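PDB 2INC: toluene, o-xylene monooxygenase oxygenase subunit, which probably hydroxylates toluene and o-xylene with molecular oxygen, as part of a multi-chain oxygenase. Local coordinates for residues 88-91 and 92-96; 162-165 and 166-170; 50-53 and 54-58. All coordinates share one frame; numbering follows the deposited sequence.

Contacts 1 and 2, on helices 76-99 and 142-172 with centres about 14 Å apart, join one-turn packing within each helix to packing between the two. They meet directly: the nearly parallel rings of Phe94 and Tyr164 touch, CD1 of Phe94 lying 3.5 Å from CD2 of Tyr164, and Phe94 also rests on Arg165. Contact 3, at the end of helix 46-56, stands apart on the opposite side of the chain's centre, with its own centre about 44 Å from that of contact 1 and 41 Å from that of contact 2. Each contact is local, between neighbouring turns of one helix.

Contact 1 (88-91 and 92-96); sequences SYVQ and GLFDQ
Phe94 N donates to Val90 O over 2.9 Å in a nearly straight bond (N-H...O 170°), one of four successive i-to-i+4 bonds that make this part of helix 76-99 a regular alpha-helix in the helical bundle of a ferritin-like fold. Leu93 N bonds to Tyr89 O at 3.0 Å with similar straightness. The outer two bonds, Gly92 N to Ser88 O and Asp95 N to Gln91 O, are more bent, and Gly92 N stands above the plane of its acceptor carbonyl. Two polar side chains find their partners beyond the stretch: Ser88 OG bonds to Asp84 O one turn earlier, and Asp95 OD1 bonds to the backbone of a chain of another protein.

Packing follows the same one-turn spacing. Val90 and Phe94 run side by side, and Val90 CG1, set anti to its own amide nitrogen (chi1 170°), sits over one face of the aromatic ring in a CH-pi contact, 3.8 Å from the Phe94 centroid. The Gln91 amide comes to the same ring at a steep tilt, its plane 71° from that of Phe94, with OE1 4.1 Å from Phe94 CD1. Helices 142-172 and 241-268 both pack against Val90 and Phe94.

Tyr89 and Leu93 form the second pair, facing helix 241-268 and the second copy of the protein. Leu93 CG lies over one face of the phenol ring, and one methyl, CD1, reaches its hydroxyl end, 3.6 Å from both Tyr89 CZ and Tyr89 OH.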
loop_
_atom_site.group_PDB
_atom_site.type_symbol
_atom_site.label_atom_id
_atom_site.label_comp_id
_atom_site.label_asym_id
_atom_site.label_seq_id
_atom_site.Cartn_x
_atom_site.Cartn_y
_atom_site.Cartn_z
ATOM N N SER B 88 3.193 -11.491 -15.565
ATOM C CA SER B 88 4.245 -10.572 -16.061
ATOM C C SER B 88 5.152 -11.385 -16.957
ATOM O O SER B 88 5.655 -10.890 -17.943
ATOM C CB SER B 88 5.071 -10.013 -14.906
ATOM O OG SER B 88 4.280 -9.124 -14.130
ATOM N N TYR B 89 5.396 -12.639 -16.582
ATOM C CA TYR B 89 6.200 -13.507 -17.413
ATOM C C TYR B 89 5.531 -13.848 -18.764
ATOM O O TYR B 89 6.117 -13.650 -19.833
ATOM C CB TYR B 89 6.579 -14.758 -16.630
ATOM C CG TYR B 89 7.186 -15.855 -17.463
ATOM C CD1 TYR B 89 8.429 -15.685 -18.101
ATOM C CD2 TYR B 89 6.552 -17.067 -17.601
ATOM C CE1 TYR B 89 8.973 -16.690 -18.885
ATOM C CE2 TYR B 89 7.079 -18.067 -18.398
ATOM C CZ TYR B 89 8.308 -17.867 -19.024
ATOM O OH TYR B 89 8.884 -18.861 -19.771
ATOM N N VAL B 90 4.325 -14.367 -18.732
ATOM C CA VAL B 90 3.639 -14.720 -19.973
ATOM C C VAL B 90 3.402 -13.518 -20.846
ATOM O O VAL B 90 3.631 -13.575 -22.059
ATOM C CB VAL B 90 2.304 -15.477 -19.673
ATOM C CG1 VAL B 90 1.483 -15.625 -20.952
ATOM C CG2 VAL B 90 2.637 -16.801 -19.087
ATOM N N GLN B 91 2.989 -12.408 -20.262
ATOM C CA GLN B 91 2.708 -11.244 -21.082
ATOM C C GLN B 91 4.023 -10.670 -21.648
ATOM O O GLN B 91 4.039 -10.207 -22.777
ATOM C CB GLN B 91 1.788 -10.207 -20.388
ATOM C CG GLN B 91 0.506 -10.860 -19.689
ATOM C CD GLN B 91 -0.633 -11.401 -20.642
ATOM O OE1 GLN B 91 -1.061 -10.722 -21.583
ATOM N NE2 GLN B 91 -1.122 -12.623 -20.372
ATOM N N GLY B 92 5.132 -10.810 -20.919
ATOM C CA GLY B 92 6.393 -10.460 -21.489
ATOM C C GLY B 92 6.725 -11.313 -22.696
ATOM O O GLY B 92 7.178 -10.774 -23.708
ATOM N N LEU B 93 6.564 -12.641 -22.577
ATOM C CA LEU B 93 6.773 -13.555 -23.711
ATOM C C LEU B 93 5.969 -13.145 -24.888
ATOM O O LEU B 93 6.499 -13.070 -25.992
ATOM C CB LEU B 93 6.360 -14.985 -23.418
ATOM C CG LEU B 93 7.407 -15.761 -22.632
ATOM C CD1 LEU B 93 6.887 -17.176 -22.239
ATOM C CD2 LEU B 93 8.716 -15.817 -23.464
ATOM N N PHE B 94 4.683 -12.912 -24.680
ATOM C CA PHE B 94 3.827 -12.474 -25.792
ATOM C C PHE B 94 4.382 -11.194 -26.412
ATOM O O PHE B 94 4.416 -11.044 -27.640
ATOM C CB PHE B 94 2.411 -12.211 -25.310
ATOM C CG PHE B 94 1.630 -13.476 -24.922
ATOM C CD1 PHE B 94 0.337 -13.354 -24.403
ATOM C CD2 PHE B 94 2.183 -14.747 -25.073
ATOM C CE1 PHE B 94 -0.392 -14.451 -24.050
ATOM C CE2 PHE B 94 1.438 -15.899 -24.698
ATOM C CZ PHE B 94 0.143 -15.728 -24.213
ATOM N N ASP B 95 4.775 -10.243 -25.558
ATOM C CA ASP B 95 5.171 -8.928 -26.064
ATOM C C ASP B 95 6.476 -9.084 -26.808
ATOM O O ASP B 95 6.635 -8.602 -27.891
ATOM C CB ASP B 95 5.322 -7.977 -24.891
ATOM C CG ASP B 95 5.704 -6.560 -25.274
ATOM O OD1 ASP B 95 5.329 -6.060 -26.368
ATOM O OD2 ASP B 95 6.269 -5.884 -24.364
ATOM N N GLN B 96 7.443 -9.755 -26.195
ATOM C CA GLN B 96 8.785 -9.771 -26.755
ATOM C C GLN B 96 8.918 -10.710 -27.974
ATOM O O GLN B 96 9.670 -10.418 -28.914
ATOM C CB GLN B 96 9.790 -9.961 -25.581
ATOM C CG GLN B 96 9.656 -8.633 -24.730
ATOM C CD GLN B 96 10.778 -8.345 -23.774
ATOM O OE1 GLN B 96 11.928 -8.478 -24.132
ATOM N NE2 GLN B 96 10.430 -7.869 -22.534
#

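Contact 2 (162-165 and 166-170); sequences TAYR and TRELA
Arg165 and Glu168, three residues apart on helix 142-172, are joined by a salt bridge in which Arg165 NH2 donates to Glu168 OE2 over 2.9 Å. The arginine chain doubles back to make it, bending at both chi2 (-74°) and chi3 (-64°). The carboxylate oxygen lies close to the guanidinium plane, yet NH2 approaches it from above the carboxylate plane; with the two groups turned 82° apart, this is a single-oxygen grip and not a paired, side-on one. Asp103 forms a further salt bridge with the same NH2, so the charge of the buried arginine is probably balanced by two acids. Leu169 CG covers one face of the guanidinium toward its rim.

Glu168 also packs against Tyr164, whose CE2 lies 3.3 Å from Glu168 CD, the ring and carboxylate planes crossing at a slant. A water 2.7 Å from Glu168 OE1 and 2.7 Å from Tyr164 OH links the two side chains, while that hydroxyl also bonds to the backbone of a chain of another protein. Replacing Glu168 by an alanine removes the carboxylate and is likely to leave Arg165 NH2 without one of its two acidic mates and the water without its carboxylate partner.

Thr166 turns its side chain back along the helix. OG1, lying beside its own amide nitrogen, donates to Thr162 O at 2.7 Å, and Thr166 N reaches the same oxygen at 2.9 Å from the opposite face of the carbonyl plane, giving it two donors. Together these contacts exemplify an i-to-i+3 salt bridge and a threonine hydroxyl-to-carbonyl bond on a buried alpha-helix of a ferritin-like bundle.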
loop_
_atom_site.group_PDB
_atom_site.type_symbol
_atom_site.label_atom_id
_atom_site.label_comp_id
_atom_site.label_asym_id
_atom_site.label_seq_id
_atom_site.Cartn_x
_atom_site.Cartn_y
_atom_site.Cartn_z
ATOM N N THR B 162 -5.276 -18.444 -24.566
ATOM C CA THR B 162 -5.635 -19.081 -25.826
ATOM C C THR B 162 -6.423 -18.087 -26.705
ATOM O O THR B 162 -6.156 -17.958 -27.879
ATOM C CB THR B 162 -6.532 -20.352 -25.571
ATOM O OG1 THR B 162 -5.874 -21.183 -24.614
ATOM C CG2 THR B 162 -6.672 -21.139 -26.855
ATOM N N ALA B 163 -7.361 -17.371 -26.116
ATOM C CA ALA B 163 -8.105 -16.298 -26.842
ATOM C C ALA B 163 -7.138 -15.244 -27.447
ATOM O O ALA B 163 -7.256 -14.860 -28.617
ATOM C CB ALA B 163 -9.093 -15.630 -25.931
ATOM N N TYR B 164 -6.169 -14.791 -26.652
ATOM C CA TYR B 164 -5.219 -13.777 -27.094
ATOM C C TYR B 164 -4.373 -14.265 -28.272
ATOM O O TYR B 164 -4.278 -13.614 -29.355
ATOM C CB TYR B 164 -4.279 -13.442 -25.881
ATOM C CG TYR B 164 -3.304 -12.322 -26.237
ATOM C CD1 TYR B 164 -3.620 -11.018 -25.938
ATOM C CD2 TYR B 164 -2.062 -12.595 -26.861
ATOM C CE1 TYR B 164 -2.778 -9.967 -26.244
ATOM C CE2 TYR B 164 -1.177 -11.532 -27.189
ATOM C CZ TYR B 164 -1.573 -10.214 -26.861
ATOM O OH TYR B 164 -0.780 -9.104 -27.161
ATOM N N ARG B 165 -3.784 -15.427 -28.091
ATOM C CA ARG B 165 -2.954 -16.007 -29.147
ATOM C C ARG B 165 -3.728 -16.328 -30.398
ATOM O O ARG B 165 -3.184 -16.207 -31.480
ATOM C CB ARG B 165 -2.272 -17.259 -28.694
ATOM C CG ARG B 165 -1.225 -16.936 -27.616
ATOM C CD ARG B 165 -0.010 -16.263 -28.301
ATOM N NE ARG B 165 0.615 -17.216 -29.241
ATOM C CZ ARG B 165 1.158 -16.881 -30.422
ATOM N NH1 ARG B 165 1.722 -17.824 -31.185
ATOM N NH2 ARG B 165 1.144 -15.596 -30.834
ATOM N N THR B 166 -4.990 -16.721 -30.236
ATOM C CA THR B 166 -5.831 -16.984 -31.405
ATOM C C THR B 166 -5.965 -15.737 -32.249
ATOM O O THR B 166 -5.870 -15.810 -33.479
ATOM C CB THR B 166 -7.214 -17.501 -30.958
ATOM O OG1 THR B 166 -7.014 -18.746 -30.287
ATOM C CG2 THR B 166 -8.146 -17.743 -32.200
ATOM N N ARG B 167 -6.230 -14.596 -31.623
ATOM C CA ARG B 167 -6.233 -13.311 -32.353
ATOM C C ARG B 167 -4.906 -12.987 -33.013
ATOM O O ARG B 167 -4.855 -12.530 -34.150
ATOM C CB ARG B 167 -6.512 -12.148 -31.430
ATOM C CG ARG B 167 -7.883 -11.797 -31.274
ATOM C CD ARG B 167 -8.302 -10.661 -32.277
ATOM N NE ARG B 167 -8.523 -11.265 -33.540
ATOM C CZ ARG B 167 -9.610 -11.906 -33.957
ATOM N NH1 ARG B 167 -9.514 -12.443 -35.144
ATOM N NH2 ARG B 167 -10.754 -12.009 -33.281
ATOM N N GLU B 168 -3.820 -13.167 -32.297
ATOM C CA GLU B 168 -2.489 -12.890 -32.867
ATOM C C GLU B 168 -2.188 -13.769 -34.061
ATOM O O GLU B 168 -1.669 -13.298 -35.100
ATOM C CB GLU B 168 -1.401 -13.102 -31.813
ATOM C CG GLU B 168 -1.343 -12.040 -30.792
ATOM C CD GLU B 168 0.066 -11.891 -30.271
ATOM O OE1 GLU B 168 0.634 -10.767 -30.368
ATOM O OE2 GLU B 168 0.633 -12.913 -29.794
ATOM N N LEU B 169 -2.551 -15.045 -33.948
ATOM C CA LEU B 169 -2.499 -15.966 -35.105
ATOM C C LEU B 169 -3.374 -15.563 -36.280
ATOM O O LEU B 169 -2.892 -15.568 -37.428
ATOM C CB LEU B 169 -2.757 -17.417 -34.664
ATOM C CG LEU B 169 -1.627 -18.015 -33.789
ATOM C CD1 LEU B 169 -2.163 -19.268 -33.099
ATOM C CD2 LEU B 169 -0.364 -18.348 -34.622
ATOM N N ALA B 170 -4.633 -15.190 -36.032
ATOM C CA ALA B 170 -5.515 -14.722 -37.075
ATOM C C ALA B 170 -4.956 -13.477 -37.747
ATOM O O ALA B 170 -5.220 -13.253 -38.939
ATOM C CB ALA B 170 -6.840 -14.397 -36.514
HETATM O O HOH W 1 1.700 -9.774 -28.105
#

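Contact 3 (50-53 and 54-58); sequences WYKK and YCFDS
Tyr51 O accepts from two backbone donors, Cys55 N at 2.9 Å and Phe56 N at 3.0 Å, so that the i-to-i+4 pattern gives way to i-to-i+5 and the last turn widens into a pi-type turn, continued by Asp57 N bonding to Lys52 O at 2.9 Å. Tyr54 brings an edge to the face of Trp50, one turn earlier, in a T-shaped pair: the planes stand 67° apart, the Tyr54 centroid is 4.7 Å from that of the five-membered ring, and CD2 of Tyr54 comes within 3.5 Å of CE2 of Trp50. Trp206 meets both rings, and Trp50 NE1 bonds to Tyr134 OH.

Lys53 runs alongside the same tyrosine. With CG anti to its amide nitrogen (chi1 176°), its aliphatic chain lies along the ring: CG makes a CH-pi contact 3.9 Å from the Tyr54 centroid, and CE passes 3.6 Å from Tyr54 OH. The phenol is thus bordered by indole at its edge and methylenes over a face. Such a double acceptor followed by i-to-i+5 bonds is the signature of a pi-type turn, here closing the C-terminal end of helix 46-56.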
loop_
_atom_site.group_PDB
_atom_site.type_symbol
_atom_site.label_atom_id
_atom_site.label_comp_id
_atom_site.label_asym_id
_atom_site.label_seq_id
_atom_site.Cartn_x
_atom_site.Cartn_y
_atom_site.Cartn_z
ATOM N N TRP B 50 -31.135 -30.498 -3.999
ATOM C CA TRP B 50 -29.876 -30.594 -4.761
ATOM C C TRP B 50 -28.760 -30.786 -3.760
ATOM O O TRP B 50 -27.971 -31.704 -3.925
ATOM C CB TRP B 50 -29.636 -29.352 -5.561
ATOM C CG TRP B 50 -28.458 -29.513 -6.449
ATOM C CD1 TRP B 50 -27.132 -29.526 -6.070
ATOM C CD2 TRP B 50 -28.477 -29.712 -7.863
ATOM N NE1 TRP B 50 -26.332 -29.674 -7.177
ATOM C CE2 TRP B 50 -27.129 -29.845 -8.281
ATOM C CE3 TRP B 50 -29.504 -29.822 -8.813
ATOM C CZ2 TRP B 50 -26.774 -30.063 -9.601
ATOM C CZ3 TRP B 50 -29.153 -30.058 -10.147
ATOM C CH2 TRP B 50 -27.788 -30.138 -10.532
ATOM N N TYR B 51 -28.678 -29.952 -2.725
ATOM C CA TYR B 51 -27.554 -30.073 -1.774
ATOM C C TYR B 51 -27.592 -31.303 -0.878
ATOM O O TYR B 51 -26.513 -31.866 -0.475
ATOM C CB TYR B 51 -27.396 -28.831 -0.889
ATOM C CG TYR B 51 -26.612 -27.724 -1.577
ATOM C CD1 TYR B 51 -27.178 -27.038 -2.650
ATOM C CD2 TYR B 51 -25.292 -27.446 -1.253
ATOM C CE1 TYR B 51 -26.449 -26.019 -3.347
ATOM C CE2 TYR B 51 -24.575 -26.401 -1.945
ATOM C CZ TYR B 51 -25.179 -25.717 -2.986
ATOM O OH TYR B 51 -24.511 -24.706 -3.696
ATOM N N LYS B 52 -28.793 -31.719 -0.485
ATOM C CA LYS B 52 -28.877 -32.978 0.276
ATOM C C LYS B 52 -28.460 -34.160 -0.562
ATOM O O LYS B 52 -27.760 -35.034 -0.084
ATOM C CB LYS B 52 -30.281 -33.184 0.828
ATOM C CG LYS B 52 -30.637 -32.054 1.822
ATOM C CD LYS B 52 -31.939 -32.392 2.560
ATOM C CE LYS B 52 -33.093 -32.375 1.599
ATOM N NZ LYS B 52 -34.359 -32.486 2.392
ATOM N N LYS B 53 -28.865 -34.182 -1.826
ATOM C CA LYS B 53 -28.513 -35.327 -2.655
ATOM C C LYS B 53 -27.024 -35.327 -3.060
ATOM O O LYS B 53 -26.398 -36.387 -2.992
ATOM C CB LYS B 53 -29.434 -35.416 -3.869
ATOM C CG LYS B 53 -29.086 -36.526 -4.839
ATOM C CD LYS B 53 -30.247 -36.744 -5.804
ATOM C CE LYS B 53 -29.917 -37.784 -6.897
ATOM N NZ LYS B 53 -29.821 -39.163 -6.321
ATOM N N TYR B 54 -26.455 -34.160 -3.427
ATOM C CA TYR B 54 -25.180 -34.118 -4.118
ATOM C C TYR B 54 -24.050 -33.670 -3.204
ATOM O O TYR B 54 -22.894 -33.905 -3.526
ATOM C CB TYR B 54 -25.272 -33.265 -5.398
ATOM C CG TYR B 54 -26.251 -33.828 -6.428
ATOM C CD1 TYR B 54 -26.175 -35.149 -6.854
ATOM C CD2 TYR B 54 -27.234 -33.043 -6.977
ATOM C CE1 TYR B 54 -27.048 -35.669 -7.790
ATOM C CE2 TYR B 54 -28.111 -33.556 -7.942
ATOM C CZ TYR B 54 -27.992 -34.866 -8.329
ATOM O OH TYR B 54 -28.846 -35.371 -9.276
ATOM N N CYS B 55 -24.358 -33.021 -2.068
ATOM C CA CYS B 55 -23.296 -32.752 -1.112
ATOM C C CYS B 55 -23.450 -33.818 0.006
ATOM O O CYS B 55 -22.627 -34.700 0.109
ATOM C CB CYS B 55 -23.338 -31.285 -0.601
ATOM S SG CYS B 55 -22.043 -30.958 0.651
ATOM N N PHE B 56 -24.544 -33.761 0.780
ATOM C CA PHE B 56 -24.682 -34.557 2.010
ATOM C C PHE B 56 -24.690 -36.061 1.781
ATOM O O PHE B 56 -24.037 -36.788 2.541
ATOM C CB PHE B 56 -25.876 -34.105 2.881
ATOM C CG PHE B 56 -25.758 -32.680 3.319
ATOM C CD1 PHE B 56 -24.615 -32.256 3.975
ATOM C CD2 PHE B 56 -26.745 -31.752 3.040
ATOM C CE1 PHE B 56 -24.455 -30.919 4.365
ATOM C CE2 PHE B 56 -26.597 -30.382 3.415
ATOM C CZ PHE B 56 -25.463 -29.976 4.102
ATOM N N ASP B 57 -25.346 -36.511 0.720
ATOM C CA ASP B 57 -25.460 -37.969 0.484
ATOM C C ASP B 57 -24.347 -38.611 -0.337
ATOM O O ASP B 57 -24.472 -39.792 -0.744
ATOM C CB ASP B 57 -26.777 -38.290 -0.149
ATOM C CG ASP B 57 -27.928 -38.069 0.794
ATOM O OD1 ASP B 57 -27.692 -37.868 2.030
ATOM O OD2 ASP B 57 -29.069 -38.053 0.292
ATOM N N SER B 58 -23.263 -37.871 -0.583
ATOM C CA SER B 58 -22.182 -38.409 -1.394
ATOM C C SER B 58 -21.613 -39.622 -0.661
ATOM O O SER B 58 -21.458 -39.578 0.561
ATOM C CB SER B 58 -21.077 -37.380 -1.602
ATOM O OG SER B 58 -20.030 -37.926 -2.383
#